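Local structure of CofB (Escherichia coli, 5AX6) at residues Tyr351-Ser357 with Asn474-Val480; Ile180-Glu184 with Arg194-Ile198; Ile328-Glu332 with Glu342-Ile346; Phe24-Ile30 with Ile41-Tyr46; Ile9-Leu14 with Ile115-Leu121. The protein is a homotrimeric minor pilin of the CFA/III type IVb pilus, probably taking part in pilus assembly in enterotoxigenic E. coli. One frame throughout, in Å; residues are numbered along the deposited sequence.

Contact 1. Residues Tyr351-Ser357 with Asn474-Val480; sequences YAAFSNS and NPKFLSV
Phe354 packs on the bend 474-478, where two antiparallel strands of the C-terminal-domain sheet, 341-353 and 478-487, part from each other. Ala352 and Val480 are a hydrogen-bonded pair, Ala353 and Ser479 the non-hydrogen-bonded pair next to it, and a type I turn from Pro475 to Leu478 leads into the second strand. Phe354 CB lies against the Asn474-Pro475 peptide, 3.3 Å from Asn474 C. With CG anti to the carbonyl carbon (chi1 -60°), the ring swings alongside the Leu478 side chain, both pointing the same way, with Phe354 CE2 3.6 Å from Leu478 CD2. Leu478 O sits at the ring edge and also accepts Phe354 N, a rather long bond of 3.3 Å. Ala457 of strand 452-463 touches both side chains. The Asn474 amide runs nearly parallel to the ring, the planes 15° apart, with OD1 3.9 Å from Phe354 CD1. Its rotation is fixed from outside: OD1 accepts from Ala457 N and ND2 donates to Lys378 O. Asn474 O receives Asn356 N at 2.9 Å, and Lys476 N returns a bond of 3.0 Å to Asn356 O, tying the two loops by their backbones. The Lys476 chain, extended beyond CG, reaches along the outgoing loop, where NZ donates to Tyr419 O and, at 2.9 Å, to Ser357 OG.

Contact 2. Residues Ile180-Glu184 with Arg194-Ile198; sequences IYVVE and RLTTI
Glu184 and Arg194 are the hydrogen-bonded pair of a β-hairpin, strands 179-185 and 194-198, in the pilin-domain sheet. Backbone bonds come first: Glu184 N to Arg194 O and Arg194 N to Glu184 O are both 2.9 Å. Thr196 N reaches Val182 O at 3.0 Å. Among polar groups, Glu184 CG stands between the backbone N and carbonyl carbon (chi1 63°), and the extended chain brings its carboxylate to Thr196 and Arg194. The carboxylate uses the anti lone pair of each oxygen, OE1 taking the Thr196 OG1 proton and OE2 a salt bridge from Arg194 NH2 (2.9 Å), which also donates to Asn186. Carboxylate and guanidinium planes stand 59° apart, and the NH2-H...OE2 angle is only 130°. A leucine at Glu184 would probably leave the Arg194 charge without its mate here and the Thr196 hydroxyl free to turn. Apolar contact falls to Leu195, whose CD2 is 3.8 Å from Tyr181 CD1 and also meets Val183 CG1. A water bridges the segments, donating to Glu184 OE1 at 2.7 Å and accepting from Thr197 N at 2.9 Å.

Contact 3. Residues Ile328-Glu332 with Glu342-Ile346; sequences ILVEE and ELRTI
Val330 with Arg344 and Glu332 with Glu342 are hydrogen-bonded pairs flanking the non-hydrogen-bonded pair Glu331-Leu343, in an antiparallel hairpin whose strands run 151° apart. Arg344 CG stands between backbone N and carbonyl carbon (chi1 70°), and the chain, extended as far as NE, carries the guanidinium over Val330, whose CB lies 3.9 Å above the centre of the group. The Glu332 side chain crosses that of Arg344 at about a right angle, forming a salt bridge with OE1 3.5 Å from Arg344 NH1. That oxygen is well out of the guanidinium plane, so the attraction is between charges alone; NH1 instead donates at 2.8 Å to a water in the plane. Arg344 NH2 binds Ile346 O of the third subunit. A methionine in place of Arg344 would probably leave Glu332 without this counter-charge and that neighbouring carbonyl without this donor. On the other face Leu343 CD2 presses on Glu331 CB at 3.4 Å. Ile346 CD1 covers Ile328 CB at 3.7 Å, and Ile346 packs on its counterpart in the third subunit, with which Ile328 and Leu329 continue the sheet in a parallel ladder. Arg344 is thus held by charge, water and a neighbour's carbonyl, and one side chain serves both hairpin and trimer.

Contact 4. Residues Phe24-Ile30 with Ile41-Tyr46; sequences FVAEEQI and ITNPLY
Asn43 CG, anti to the backbone N (chi1 -168°), directs the amide into the bend 24-28, and Phe24 CG, also anti to its N (chi1 -179°), brings the ring to meet it: Asn43 ND2 sits over one face of the Phe24 ring, 3.5 Å above its centre. Ring and amide planes are 60° apart. Both ends of the amide are engaged: ND2 donates, in the amide plane, to Glu27 O at 2.9 Å, and OD1 accepts Leu45 N at 2.9 Å. Asn43 N adds a bond of 2.7 Å to Glu28 O. The Tyr46 hydroxyl gives its proton to Val25 O, in the carbonyl plane on a lone pair at a short 2.5 Å; this ties Tyr46 to the end of helix 4-25. Leu45 CD1 packs against Phe24 CE2 at 3.7 Å and touches Val25. Ile30 and Ile41 pair through two backbone bonds, and Ile30 CD1 rests on Pro44 CD at 3.8 Å. Arg236 and Arg240 of the third subunit bind Ala26 O in the bend and Gln29 O at the start of strand 29-34. The arrangement is an Asx turn at Asn43 leaving a two-stranded β-hairpin, set where the long N-terminal helix of a type IV pilin domain ends.

Contact 5. Residues Ile9-Leu14 with Ile115-Leu121; sequences IVSNAL and ILSNSDL
The flat group in this contact is the Leu121 carbonyl, whose O lies 3.9 Å from Val10 CG1 and also near Leu14 CD1. Ser119 OG donates to the same oxygen from above the carbonyl plane, 45° out of it, a bond within the segment that joins Ser119 to the start of strand 121-130. The motif is that of a type IV pilin domain, a long N-terminal helix, 4-25, lying on the rest of the globular domain, here on a 3-10 turn and loop leading into strand 121-130. No hydrogen bond crosses between the segments, and the union is one of aliphatic side chains. Ile9, Val10, Ala13 and Leu14, spaced a helical turn apart in two pairs, make the helix surface. Ala13, with its small side chain, lets the loop come close: its CB is 3.6 Å from Ile115 CG2 and 3.9 Å from Leu116 CD1. Ile115, with CG1 anti to its N (chi1 -165°), sends that branch across Val10, Ile115 CG1 lying 3.9 Å from Val10 CG2, with Ile9 beside it. Val10 CG2 also touches Ser119 CB. Leu121 also touches Tyr162 of helix 161-171 and Leu146 and Phe148 of strand 139-148. Leu116 CD2 abuts Leu14 CG at 3.9 Å, and Leu14 CD1 meets Leu121 CD2 at 3.9 Å, the side chains of Leu14 and Leu121 crossing at about a right angle.

In the fold
The contacts lie on two sides of the centre of an elongated chain. Contacts 2, 4 and 5 lie in the pilin domain, contacts 1 and 3 in the C-terminal domain; the centres of contacts 1 and 2 are about 99 Å apart. Helix 4-25 joins contacts 4 and 5, whose centres are about 27 Å apart, and contact 2 is about 21 Å from contact 5, centre to centre. Strand 341-353 serves both contacts 3 and 1 in one sheet, with centres about 31 Å apart. Contacts 3 and 4, about 54 Å apart between centres, both touch the third subunit, so trimer association involves both domains. An acetate, probably from the crystallisation liquor, lies near Pro44 of contact 4.

Contact 1. Residues Tyr351-Ser357 with Asn474-Val480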
# COMPACT_ATOMS: atom_id res chain seq x y z
N TYR A 351 25.70 29.74 2.82
CA TYR A 351 26.75 30.64 3.33
C TYR A 351 27.03 31.73 2.30
O TYR A 351 27.23 31.44 1.12
CB TYR A 351 28.04 29.87 3.65
CG TYR A 351 29.18 30.79 4.09
CD1 TYR A 351 29.39 31.08 5.43
CD2 TYR A 351 30.02 31.37 3.16
CE1 TYR A 351 30.40 31.93 5.83
CE2 TYR A 351 31.04 32.22 3.55
CZ TYR A 351 31.23 32.49 4.88
OH TYR A 351 32.24 33.33 5.29
N ALA A 352 27.05 32.99 2.73
CA ALA A 352 27.37 34.07 1.79
C ALA A 352 27.94 35.26 2.52
O ALA A 352 27.56 35.56 3.65
CB ALA A 352 26.13 34.47 1.01
N ALA A 353 28.89 35.92 1.87
CA ALA A 353 29.38 37.19 2.34
C ALA A 353 28.76 38.29 1.49
O ALA A 353 28.34 38.05 0.35
CB ALA A 353 30.90 37.25 2.28
N PHE A 354 28.64 39.49 2.05
CA PHE A 354 28.31 40.65 1.24
C PHE A 354 29.53 40.94 0.36
O PHE A 354 30.60 40.36 0.57
CB PHE A 354 27.92 41.83 2.13
CG PHE A 354 26.72 41.54 3.01
CD1 PHE A 354 25.43 41.71 2.52
CD2 PHE A 354 26.89 41.09 4.31
CE1 PHE A 354 24.33 41.44 3.32
CE2 PHE A 354 25.79 40.81 5.11
CZ PHE A 354 24.51 40.99 4.62
N SER A 355 29.38 41.79 -0.66
CA SER A 355 30.42 41.81 -1.68
C SER A 355 31.04 43.17 -2.00
O SER A 355 31.72 43.29 -3.02
CB SER A 355 29.89 41.18 -2.97
OG SER A 355 28.75 41.86 -3.47
N ASN A 356 30.85 44.18 -1.16
CA ASN A 356 31.59 45.44 -1.35
C ASN A 356 33.03 45.30 -0.88
O ASN A 356 33.28 44.82 0.22
CB ASN A 356 30.90 46.61 -0.62
CG ASN A 356 29.68 47.11 -1.36
OD1 ASN A 356 29.55 46.90 -2.57
ND2 ASN A 356 28.78 47.78 -0.65
N SER A 357 33.96 45.73 -1.73
CA SER A 357 35.38 45.47 -1.51
C SER A 357 36.26 46.73 -1.42
O SER A 357 37.20 46.79 -0.63
CB SER A 357 35.91 44.58 -2.64
OG SER A 357 37.24 44.20 -2.40
N ASN A 474 27.24 46.74 3.21
CA ASN A 474 27.40 45.43 2.59
C ASN A 474 28.84 44.97 2.37
O ASN A 474 29.25 44.71 1.24
CB ASN A 474 26.68 45.40 1.24
CG ASN A 474 25.21 45.75 1.36
OD1 ASN A 474 24.57 45.48 2.38
ND2 ASN A 474 24.66 46.36 0.31
N PRO A 475 29.62 44.88 3.45
CA PRO A 475 31.06 44.61 3.37
C PRO A 475 31.45 43.13 3.19
O PRO A 475 30.80 42.25 3.75
CB PRO A 475 31.59 45.13 4.70
CG PRO A 475 30.44 45.05 5.63
CD PRO A 475 29.17 45.11 4.84
N LYS A 476 32.50 42.88 2.41
CA LYS A 476 32.99 41.52 2.19
C LYS A 476 33.56 40.90 3.46
O LYS A 476 33.81 39.69 3.50
CB LYS A 476 34.08 41.50 1.11
CG LYS A 476 35.28 42.38 1.47
CD LYS A 476 36.43 42.18 0.51
CE LYS A 476 37.61 43.06 0.92
NZ LYS A 476 38.69 43.08 -0.10
N PHE A 477 33.77 41.72 4.49
CA PHE A 477 34.26 41.19 5.75
C PHE A 477 33.13 41.04 6.78
O PHE A 477 33.34 41.12 7.99
CB PHE A 477 35.41 42.04 6.32
CG PHE A 477 35.22 43.53 6.16
CD1 PHE A 477 34.50 44.26 7.10
CD2 PHE A 477 35.82 44.21 5.10
CE1 PHE A 477 34.35 45.64 6.96
CE2 PHE A 477 35.67 45.59 4.96
CZ PHE A 477 34.94 46.30 5.89
N LEU A 478 31.93 40.80 6.25
CA LEU A 478 30.78 40.37 7.03
C LEU A 478 30.15 39.23 6.26
O LEU A 478 29.83 39.38 5.08
CB LEU A 478 29.76 41.50 7.25
CG LEU A 478 28.44 41.09 7.91
CD1 LEU A 478 28.69 40.55 9.31
CD2 LEU A 478 27.42 42.25 7.95
N SER A 479 30.00 38.07 6.89
CA SER A 479 29.35 36.96 6.20
C SER A 479 28.24 36.40 7.06
O SER A 479 28.25 36.57 8.28
CB SER A 479 30.36 35.87 5.84
OG SER A 479 30.90 35.27 7.00
N VAL A 480 27.30 35.72 6.43
CA VAL A 480 26.13 35.22 7.14
C VAL A 480 25.79 33.81 6.69
O VAL A 480 26.09 33.43 5.56
CB VAL A 480 24.90 36.12 6.90
CG1 VAL A 480 25.04 37.45 7.62
CG2 VAL A 480 24.63 36.29 5.38

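Contact 2. Residues Ile180-Glu184 with Arg194-Ile198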
# COMPACT_ATOMS: atom_id res chain seq x y z
N ILE A 180 -38.05 -16.54 -6.13
CA ILE A 180 -39.00 -16.50 -5.04
C ILE A 180 -40.27 -17.18 -5.51
O ILE A 180 -40.84 -16.77 -6.52
CB ILE A 180 -39.32 -15.06 -4.61
CG1 ILE A 180 -38.05 -14.38 -4.10
CG2 ILE A 180 -40.43 -15.05 -3.58
CD1 ILE A 180 -38.21 -12.89 -3.87
N TYR A 181 -40.69 -18.22 -4.81
CA TYR A 181 -41.89 -18.96 -5.19
C TYR A 181 -42.94 -18.83 -4.11
O TYR A 181 -42.62 -18.71 -2.92
CB TYR A 181 -41.59 -20.44 -5.42
CG TYR A 181 -41.02 -20.77 -6.77
CD1 TYR A 181 -41.77 -21.46 -7.71
CD2 TYR A 181 -39.73 -20.38 -7.12
CE1 TYR A 181 -41.24 -21.77 -8.96
CE2 TYR A 181 -39.20 -20.68 -8.35
CZ TYR A 181 -39.96 -21.38 -9.27
OH TYR A 181 -39.43 -21.67 -10.50
N VAL A 182 -44.21 -18.86 -4.52
CA VAL A 182 -45.30 -18.96 -3.57
C VAL A 182 -45.51 -20.43 -3.22
O VAL A 182 -45.56 -21.30 -4.10
CB VAL A 182 -46.60 -18.37 -4.15
CG1 VAL A 182 -47.76 -18.61 -3.20
CG2 VAL A 182 -46.43 -16.89 -4.42
N VAL A 183 -45.60 -20.73 -1.92
CA VAL A 183 -45.87 -22.10 -1.51
C VAL A 183 -47.11 -22.14 -0.62
O VAL A 183 -47.55 -21.12 -0.12
CB VAL A 183 -44.65 -22.72 -0.78
CG1 VAL A 183 -43.48 -22.84 -1.76
CG2 VAL A 183 -44.25 -21.90 0.45
N GLU A 184 -47.67 -23.33 -0.47
CA GLU A 184 -48.90 -23.49 0.28
C GLU A 184 -48.93 -24.82 1.01
O GLU A 184 -48.24 -25.78 0.62
CB GLU A 184 -50.12 -23.38 -0.65
CG GLU A 184 -50.16 -24.47 -1.71
CD GLU A 184 -51.33 -24.33 -2.68
OE1 GLU A 184 -51.32 -23.40 -3.52
OE2 GLU A 184 -52.25 -25.17 -2.61
N ARG A 194 -45.96 -27.22 -0.42
CA ARG A 194 -45.80 -27.56 -1.83
C ARG A 194 -45.87 -26.28 -2.66
O ARG A 194 -46.39 -25.27 -2.21
CB ARG A 194 -46.89 -28.54 -2.29
CG ARG A 194 -48.28 -27.91 -2.22
CD ARG A 194 -49.37 -28.76 -2.91
NE ARG A 194 -50.67 -28.16 -2.65
CZ ARG A 194 -51.39 -28.38 -1.55
NH1 ARG A 194 -50.94 -29.22 -0.62
NH2 ARG A 194 -52.55 -27.77 -1.38
N LEU A 195 -45.33 -26.33 -3.88
CA LEU A 195 -45.41 -25.18 -4.76
C LEU A 195 -46.86 -24.85 -5.10
O LEU A 195 -47.64 -25.73 -5.44
CB LEU A 195 -44.61 -25.43 -6.04
CG LEU A 195 -43.11 -25.63 -5.86
CD1 LEU A 195 -42.47 -26.04 -7.17
CD2 LEU A 195 -42.48 -24.34 -5.33
N THR A 196 -47.22 -23.59 -4.95
CA THR A 196 -48.51 -23.12 -5.45
C THR A 196 -48.46 -23.17 -6.97
O THR A 196 -47.44 -22.84 -7.56
CB THR A 196 -48.81 -21.70 -4.95
OG1 THR A 196 -49.01 -21.73 -3.53
CG2 THR A 196 -50.07 -21.14 -5.63
N THR A 197 -49.54 -23.62 -7.61
CA THR A 197 -49.56 -23.71 -9.07
C THR A 197 -50.76 -23.00 -9.69
O THR A 197 -51.82 -22.89 -9.07
CB THR A 197 -49.59 -25.17 -9.58
OG1 THR A 197 -50.72 -25.84 -9.03
CG2 THR A 197 -48.30 -25.93 -9.21
N ILE A 198 -50.56 -22.52 -10.91
CA ILE A 198 -51.61 -21.94 -11.74
C ILE A 198 -51.67 -22.76 -13.02
O ILE A 198 -50.75 -22.70 -13.84
CB ILE A 198 -51.32 -20.46 -12.08
CG1 ILE A 198 -51.18 -19.62 -10.81
CG2 ILE A 198 -52.40 -19.90 -12.99
CD1 ILE A 198 -52.40 -19.64 -9.93
O HOH W 1 -51.80 -24.38 -6.02

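Contact 3. Residues Ile328-Glu332 with Glu342-Ile346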
# COMPACT_ATOMS: atom_id res chain seq x y z
N ILE A 328 8.19 18.09 2.78
CA ILE A 328 7.65 17.76 4.09
C ILE A 328 7.05 18.98 4.72
O ILE A 328 7.62 20.07 4.64
CB ILE A 328 8.72 17.18 5.05
CG1 ILE A 328 9.33 15.90 4.45
CG2 ILE A 328 8.11 16.94 6.44
CD1 ILE A 328 8.31 14.77 4.20
N LEU A 329 5.87 18.81 5.30
CA LEU A 329 5.29 19.80 6.19
C LEU A 329 5.28 19.24 7.60
O LEU A 329 4.88 18.10 7.80
CB LEU A 329 3.87 20.16 5.77
CG LEU A 329 3.76 21.11 4.59
CD1 LEU A 329 2.28 21.39 4.28
CD2 LEU A 329 4.52 22.39 4.92
N VAL A 330 5.69 20.06 8.57
CA VAL A 330 5.59 19.66 9.97
C VAL A 330 4.64 20.59 10.70
O VAL A 330 4.76 21.81 10.57
CB VAL A 330 6.96 19.69 10.68
CG1 VAL A 330 6.84 19.11 12.10
CG2 VAL A 330 7.98 18.90 9.87
N GLU A 331 3.73 20.02 11.47
CA GLU A 331 2.76 20.81 12.24
C GLU A 331 3.09 20.78 13.73
O GLU A 331 3.43 19.74 14.27
CB GLU A 331 1.34 20.28 12.02
CG GLU A 331 0.26 21.08 12.74
CD GLU A 331 -1.10 20.41 12.68
OE1 GLU A 331 -1.31 19.44 13.44
OE2 GLU A 331 -1.95 20.85 11.88
N GLU A 332 2.99 21.93 14.38
CA GLU A 332 3.17 21.98 15.83
C GLU A 332 2.42 23.17 16.40
O GLU A 332 2.12 24.13 15.69
CB GLU A 332 4.66 22.09 16.22
CG GLU A 332 5.25 23.48 15.95
CD GLU A 332 6.68 23.65 16.47
OE1 GLU A 332 7.28 22.68 16.99
OE2 GLU A 332 7.21 24.78 16.35
N GLU A 342 0.83 25.58 13.69
CA GLU A 342 1.59 26.21 12.62
C GLU A 342 2.23 25.14 11.77
O GLU A 342 2.54 24.06 12.26
CB GLU A 342 2.68 27.13 13.19
CG GLU A 342 2.17 28.18 14.17
CD GLU A 342 1.64 29.44 13.50
OE1 GLU A 342 1.35 29.41 12.28
OE2 GLU A 342 1.52 30.47 14.20
N LEU A 343 2.48 25.46 10.49
CA LEU A 343 3.16 24.53 9.60
C LEU A 343 4.51 25.08 9.16
O LEU A 343 4.66 26.29 8.97
CB LEU A 343 2.30 24.24 8.37
CG LEU A 343 0.89 23.71 8.65
CD1 LEU A 343 0.17 23.49 7.32
CD2 LEU A 343 0.94 22.43 9.45
N ARG A 344 5.49 24.20 9.00
CA ARG A 344 6.79 24.63 8.46
C ARG A 344 7.37 23.56 7.55
O ARG A 344 6.99 22.39 7.63
CB ARG A 344 7.78 24.92 9.59
CG ARG A 344 8.24 23.67 10.32
CD ARG A 344 8.88 24.04 11.64
NE ARG A 344 9.42 22.90 12.35
CZ ARG A 344 8.74 22.17 13.22
NH1 ARG A 344 7.46 22.44 13.47
NH2 ARG A 344 9.34 21.15 13.83
N THR A 345 8.31 23.97 6.70
CA THR A 345 9.00 23.04 5.82
C THR A 345 10.44 22.86 6.28
O THR A 345 10.89 23.53 7.19
CB THR A 345 9.02 23.53 4.35
OG1 THR A 345 9.70 24.79 4.30
CG2 THR A 345 7.61 23.72 3.81
N ILE A 346 11.16 21.95 5.63
CA ILE A 346 12.57 21.73 5.91
C ILE A 346 13.40 22.88 5.35
O ILE A 346 13.28 23.23 4.17
CB ILE A 346 13.02 20.40 5.29
CG1 ILE A 346 12.25 19.24 5.96
CG2 ILE A 346 14.54 20.23 5.40
CD1 ILE A 346 12.30 17.93 5.16
O HOH W 2 10.00 20.41 3.46
O HOH W 3 5.53 24.29 12.57

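Contact 4. Residues Phe24-Ile30 with Ile41-Tyr46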
# COMPACT_ATOMS: atom_id res chain seq x y z
N PHE A 24 -22.29 -20.47 6.13
CA PHE A 24 -21.85 -21.75 6.68
C PHE A 24 -21.80 -22.82 5.60
O PHE A 24 -20.81 -23.58 5.49
CB PHE A 24 -22.80 -22.16 7.81
CG PHE A 24 -22.43 -23.46 8.49
CD1 PHE A 24 -21.30 -23.55 9.29
CD2 PHE A 24 -23.24 -24.58 8.35
CE1 PHE A 24 -20.96 -24.75 9.92
CE2 PHE A 24 -22.92 -25.77 8.99
CZ PHE A 24 -21.78 -25.86 9.77
N VAL A 25 -22.87 -22.90 4.81
CA VAL A 25 -22.92 -23.84 3.69
C VAL A 25 -21.73 -23.60 2.75
O VAL A 25 -21.14 -24.55 2.21
CB VAL A 25 -24.25 -23.71 2.92
CG1 VAL A 25 -24.20 -24.44 1.57
CG2 VAL A 25 -25.39 -24.25 3.76
N ALA A 26 -21.38 -22.33 2.55
CA ALA A 26 -20.33 -21.97 1.59
C ALA A 26 -18.90 -22.20 2.10
O ALA A 26 -17.93 -21.90 1.40
CB ALA A 26 -20.50 -20.53 1.16
N GLU A 27 -18.76 -22.72 3.31
CA GLU A 27 -17.42 -23.06 3.81
C GLU A 27 -17.26 -24.57 3.94
O GLU A 27 -17.75 -25.16 4.90
CB GLU A 27 -17.13 -22.37 5.16
CG GLU A 27 -17.08 -20.87 5.06
CD GLU A 27 -16.88 -20.17 6.40
OE1 GLU A 27 -16.61 -20.85 7.42
OE2 GLU A 27 -16.99 -18.92 6.44
N GLU A 28 -16.58 -25.20 2.99
CA GLU A 28 -16.36 -26.63 3.10
C GLU A 28 -15.33 -26.94 4.18
O GLU A 28 -15.43 -27.96 4.87
CB GLU A 28 -15.91 -27.22 1.77
CG GLU A 28 -15.63 -28.70 1.87
CD GLU A 28 -15.87 -29.43 0.56
OE1 GLU A 28 -16.34 -28.78 -0.40
OE2 GLU A 28 -15.59 -30.64 0.49
N GLN A 29 -14.34 -26.06 4.32
CA GLN A 29 -13.38 -26.13 5.41
C GLN A 29 -13.72 -25.01 6.40
O GLN A 29 -13.89 -23.86 5.99
CB GLN A 29 -11.95 -25.98 4.89
CG GLN A 29 -11.51 -27.09 3.95
CD GLN A 29 -11.43 -28.46 4.63
OE1 GLN A 29 -12.25 -29.35 4.37
NE2 GLN A 29 -10.44 -28.64 5.49
N ILE A 30 -13.84 -25.34 7.68
CA ILE A 30 -14.20 -24.33 8.67
C ILE A 30 -13.19 -24.26 9.80
O ILE A 30 -12.49 -25.23 10.07
CB ILE A 30 -15.60 -24.58 9.28
CG1 ILE A 30 -15.66 -25.96 9.92
CG2 ILE A 30 -16.66 -24.47 8.22
CD1 ILE A 30 -16.95 -26.22 10.68
N ILE A 41 -11.16 -27.82 10.08
CA ILE A 41 -11.75 -29.12 9.85
C ILE A 41 -12.71 -29.06 8.67
O ILE A 41 -13.13 -27.98 8.23
CB ILE A 41 -12.51 -29.64 11.09
CG1 ILE A 41 -13.67 -28.69 11.43
CG2 ILE A 41 -11.57 -29.83 12.26
CD1 ILE A 41 -14.66 -29.27 12.42
N THR A 42 -13.05 -30.22 8.16
CA THR A 42 -14.11 -30.31 7.18
C THR A 42 -15.44 -29.93 7.85
O THR A 42 -15.75 -30.43 8.94
CB THR A 42 -14.18 -31.72 6.59
OG1 THR A 42 -12.98 -31.98 5.86
CG2 THR A 42 -15.39 -31.86 5.67
N ASN A 43 -16.19 -29.05 7.21
CA ASN A 43 -17.56 -28.74 7.64
C ASN A 43 -18.36 -30.05 7.83
O ASN A 43 -18.37 -30.90 6.94
CB ASN A 43 -18.23 -27.82 6.61
CG ASN A 43 -19.53 -27.21 7.12
OD1 ASN A 43 -20.31 -27.86 7.81
ND2 ASN A 43 -19.77 -25.95 6.75
N PRO A 44 -19.03 -30.21 8.98
CA PRO A 44 -19.81 -31.44 9.19
C PRO A 44 -20.87 -31.67 8.11
O PRO A 44 -21.30 -32.80 7.92
CB PRO A 44 -20.47 -31.22 10.57
CG PRO A 44 -20.40 -29.75 10.80
CD PRO A 44 -19.10 -29.33 10.16
N LEU A 45 -21.29 -30.60 7.42
CA LEU A 45 -22.18 -30.77 6.28
C LEU A 45 -21.61 -31.76 5.27
O LEU A 45 -22.35 -32.49 4.61
CB LEU A 45 -22.43 -29.43 5.59
CG LEU A 45 -23.23 -28.36 6.34
CD1 LEU A 45 -23.27 -27.07 5.52
CD2 LEU A 45 -24.65 -28.84 6.60
N TYR A 46 -20.28 -31.80 5.15
CA TYR A 46 -19.68 -32.50 4.03
C TYR A 46 -18.87 -33.74 4.43
O TYR A 46 -18.04 -34.24 3.67
CB TYR A 46 -18.83 -31.51 3.23
CG TYR A 46 -19.63 -30.29 2.85
CD1 TYR A 46 -20.77 -30.41 2.06
CD2 TYR A 46 -19.27 -29.02 3.29
CE1 TYR A 46 -21.54 -29.29 1.72
CE2 TYR A 46 -20.02 -27.89 2.95
CZ TYR A 46 -21.15 -28.03 2.17
OH TYR A 46 -21.90 -26.92 1.84
O HOH W 4 -16.73 -33.15 0.63

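Contact 5. Residues Ile9-Leu14 with Ile115-Leu121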
# COMPACT_ATOMS: atom_id res chain seq x y z
N ILE A 9 -37.74 -4.28 9.78
CA ILE A 9 -36.96 -4.82 10.89
C ILE A 9 -37.03 -6.34 10.89
O ILE A 9 -36.01 -7.00 11.10
CB ILE A 9 -37.45 -4.26 12.24
CG1 ILE A 9 -37.02 -2.79 12.37
CG2 ILE A 9 -36.89 -5.08 13.39
CD1 ILE A 9 -37.64 -2.08 13.56
N VAL A 10 -38.21 -6.89 10.65
CA VAL A 10 -38.38 -8.33 10.48
C VAL A 10 -37.51 -8.83 9.32
O VAL A 10 -36.78 -9.82 9.45
CB VAL A 10 -39.85 -8.70 10.22
CG1 VAL A 10 -39.97 -10.17 9.83
CG2 VAL A 10 -40.70 -8.39 11.45
N SER A 11 -37.60 -8.14 8.19
CA SER A 11 -36.85 -8.53 7.00
C SER A 11 -35.34 -8.48 7.22
O SER A 11 -34.62 -9.36 6.75
CB SER A 11 -37.23 -7.64 5.81
OG SER A 11 -38.59 -7.86 5.46
N ASN A 12 -34.86 -7.47 7.93
CA ASN A 12 -33.43 -7.41 8.24
C ASN A 12 -32.98 -8.61 9.07
O ASN A 12 -31.89 -9.14 8.85
CB ASN A 12 -33.07 -6.12 8.98
CG ASN A 12 -33.11 -4.90 8.09
OD1 ASN A 12 -33.08 -5.00 6.86
ND2 ASN A 12 -33.16 -3.72 8.71
N ALA A 13 -33.81 -9.02 10.02
CA ALA A 13 -33.46 -10.16 10.87
C ALA A 13 -33.52 -11.47 10.07
O ALA A 13 -32.66 -12.34 10.22
CB ALA A 13 -34.38 -10.22 12.07
N LEU A 14 -34.55 -11.61 9.25
CA LEU A 14 -34.67 -12.77 8.38
C LEU A 14 -33.46 -12.91 7.45
O LEU A 14 -32.88 -13.99 7.32
CB LEU A 14 -35.96 -12.69 7.56
CG LEU A 14 -37.24 -13.01 8.34
CD1 LEU A 14 -38.48 -12.60 7.55
CD2 LEU A 14 -37.30 -14.50 8.72
N ILE A 115 -37.18 -10.40 17.51
CA ILE A 115 -38.29 -9.97 16.67
C ILE A 115 -38.93 -11.17 15.96
O ILE A 115 -40.13 -11.16 15.67
CB ILE A 115 -37.84 -8.90 15.64
CG1 ILE A 115 -39.04 -8.18 15.02
CG2 ILE A 115 -36.93 -9.50 14.58
CD1 ILE A 115 -39.61 -7.09 15.90
N LEU A 116 -38.15 -12.21 15.72
CA LEU A 116 -38.64 -13.36 14.96
C LEU A 116 -39.38 -14.39 15.82
O LEU A 116 -39.85 -15.41 15.32
CB LEU A 116 -37.47 -14.04 14.23
CG LEU A 116 -36.70 -13.14 13.25
CD1 LEU A 116 -35.54 -13.90 12.60
CD2 LEU A 116 -37.64 -12.60 12.18
N SER A 117 -39.49 -14.13 17.12
CA SER A 117 -40.16 -15.08 18.01
C SER A 117 -41.66 -15.12 17.73
O SER A 117 -42.28 -16.18 17.82
CB SER A 117 -39.91 -14.74 19.48
OG SER A 117 -40.48 -13.48 19.81
N ASN A 118 -42.25 -13.99 17.37
CA ASN A 118 -43.67 -13.99 17.01
C ASN A 118 -44.03 -13.03 15.88
O ASN A 118 -45.12 -12.46 15.86
CB ASN A 118 -44.54 -13.68 18.23
CG ASN A 118 -44.03 -12.50 19.03
OD1 ASN A 118 -43.26 -11.67 18.53
ND2 ASN A 118 -44.44 -12.41 20.29
N SER A 119 -43.12 -12.86 14.93
CA SER A 119 -43.38 -12.01 13.77
C SER A 119 -44.32 -12.71 12.80
O SER A 119 -44.48 -13.94 12.84
CB SER A 119 -42.07 -11.65 13.06
OG SER A 119 -41.31 -12.81 12.80
N ASP A 120 -44.95 -11.93 11.94
CA ASP A 120 -45.90 -12.46 10.97
C ASP A 120 -45.22 -13.38 9.95
O ASP A 120 -45.86 -14.23 9.33
CB ASP A 120 -46.62 -11.32 10.24
CG ASP A 120 -47.65 -10.63 11.12
OD1 ASP A 120 -48.04 -11.21 12.15
OD2 ASP A 120 -48.07 -9.50 10.77
N LEU A 121 -43.91 -13.20 9.79
CA LEU A 121 -43.14 -13.97 8.83
C LEU A 121 -41.95 -14.60 9.54
O LEU A 121 -41.18 -13.90 10.21
CB LEU A 121 -42.67 -13.06 7.68
CG LEU A 121 -42.24 -13.68 6.35
CD1 LEU A 121 -43.36 -14.50 5.72
CD2 LEU A 121 -41.77 -12.59 5.40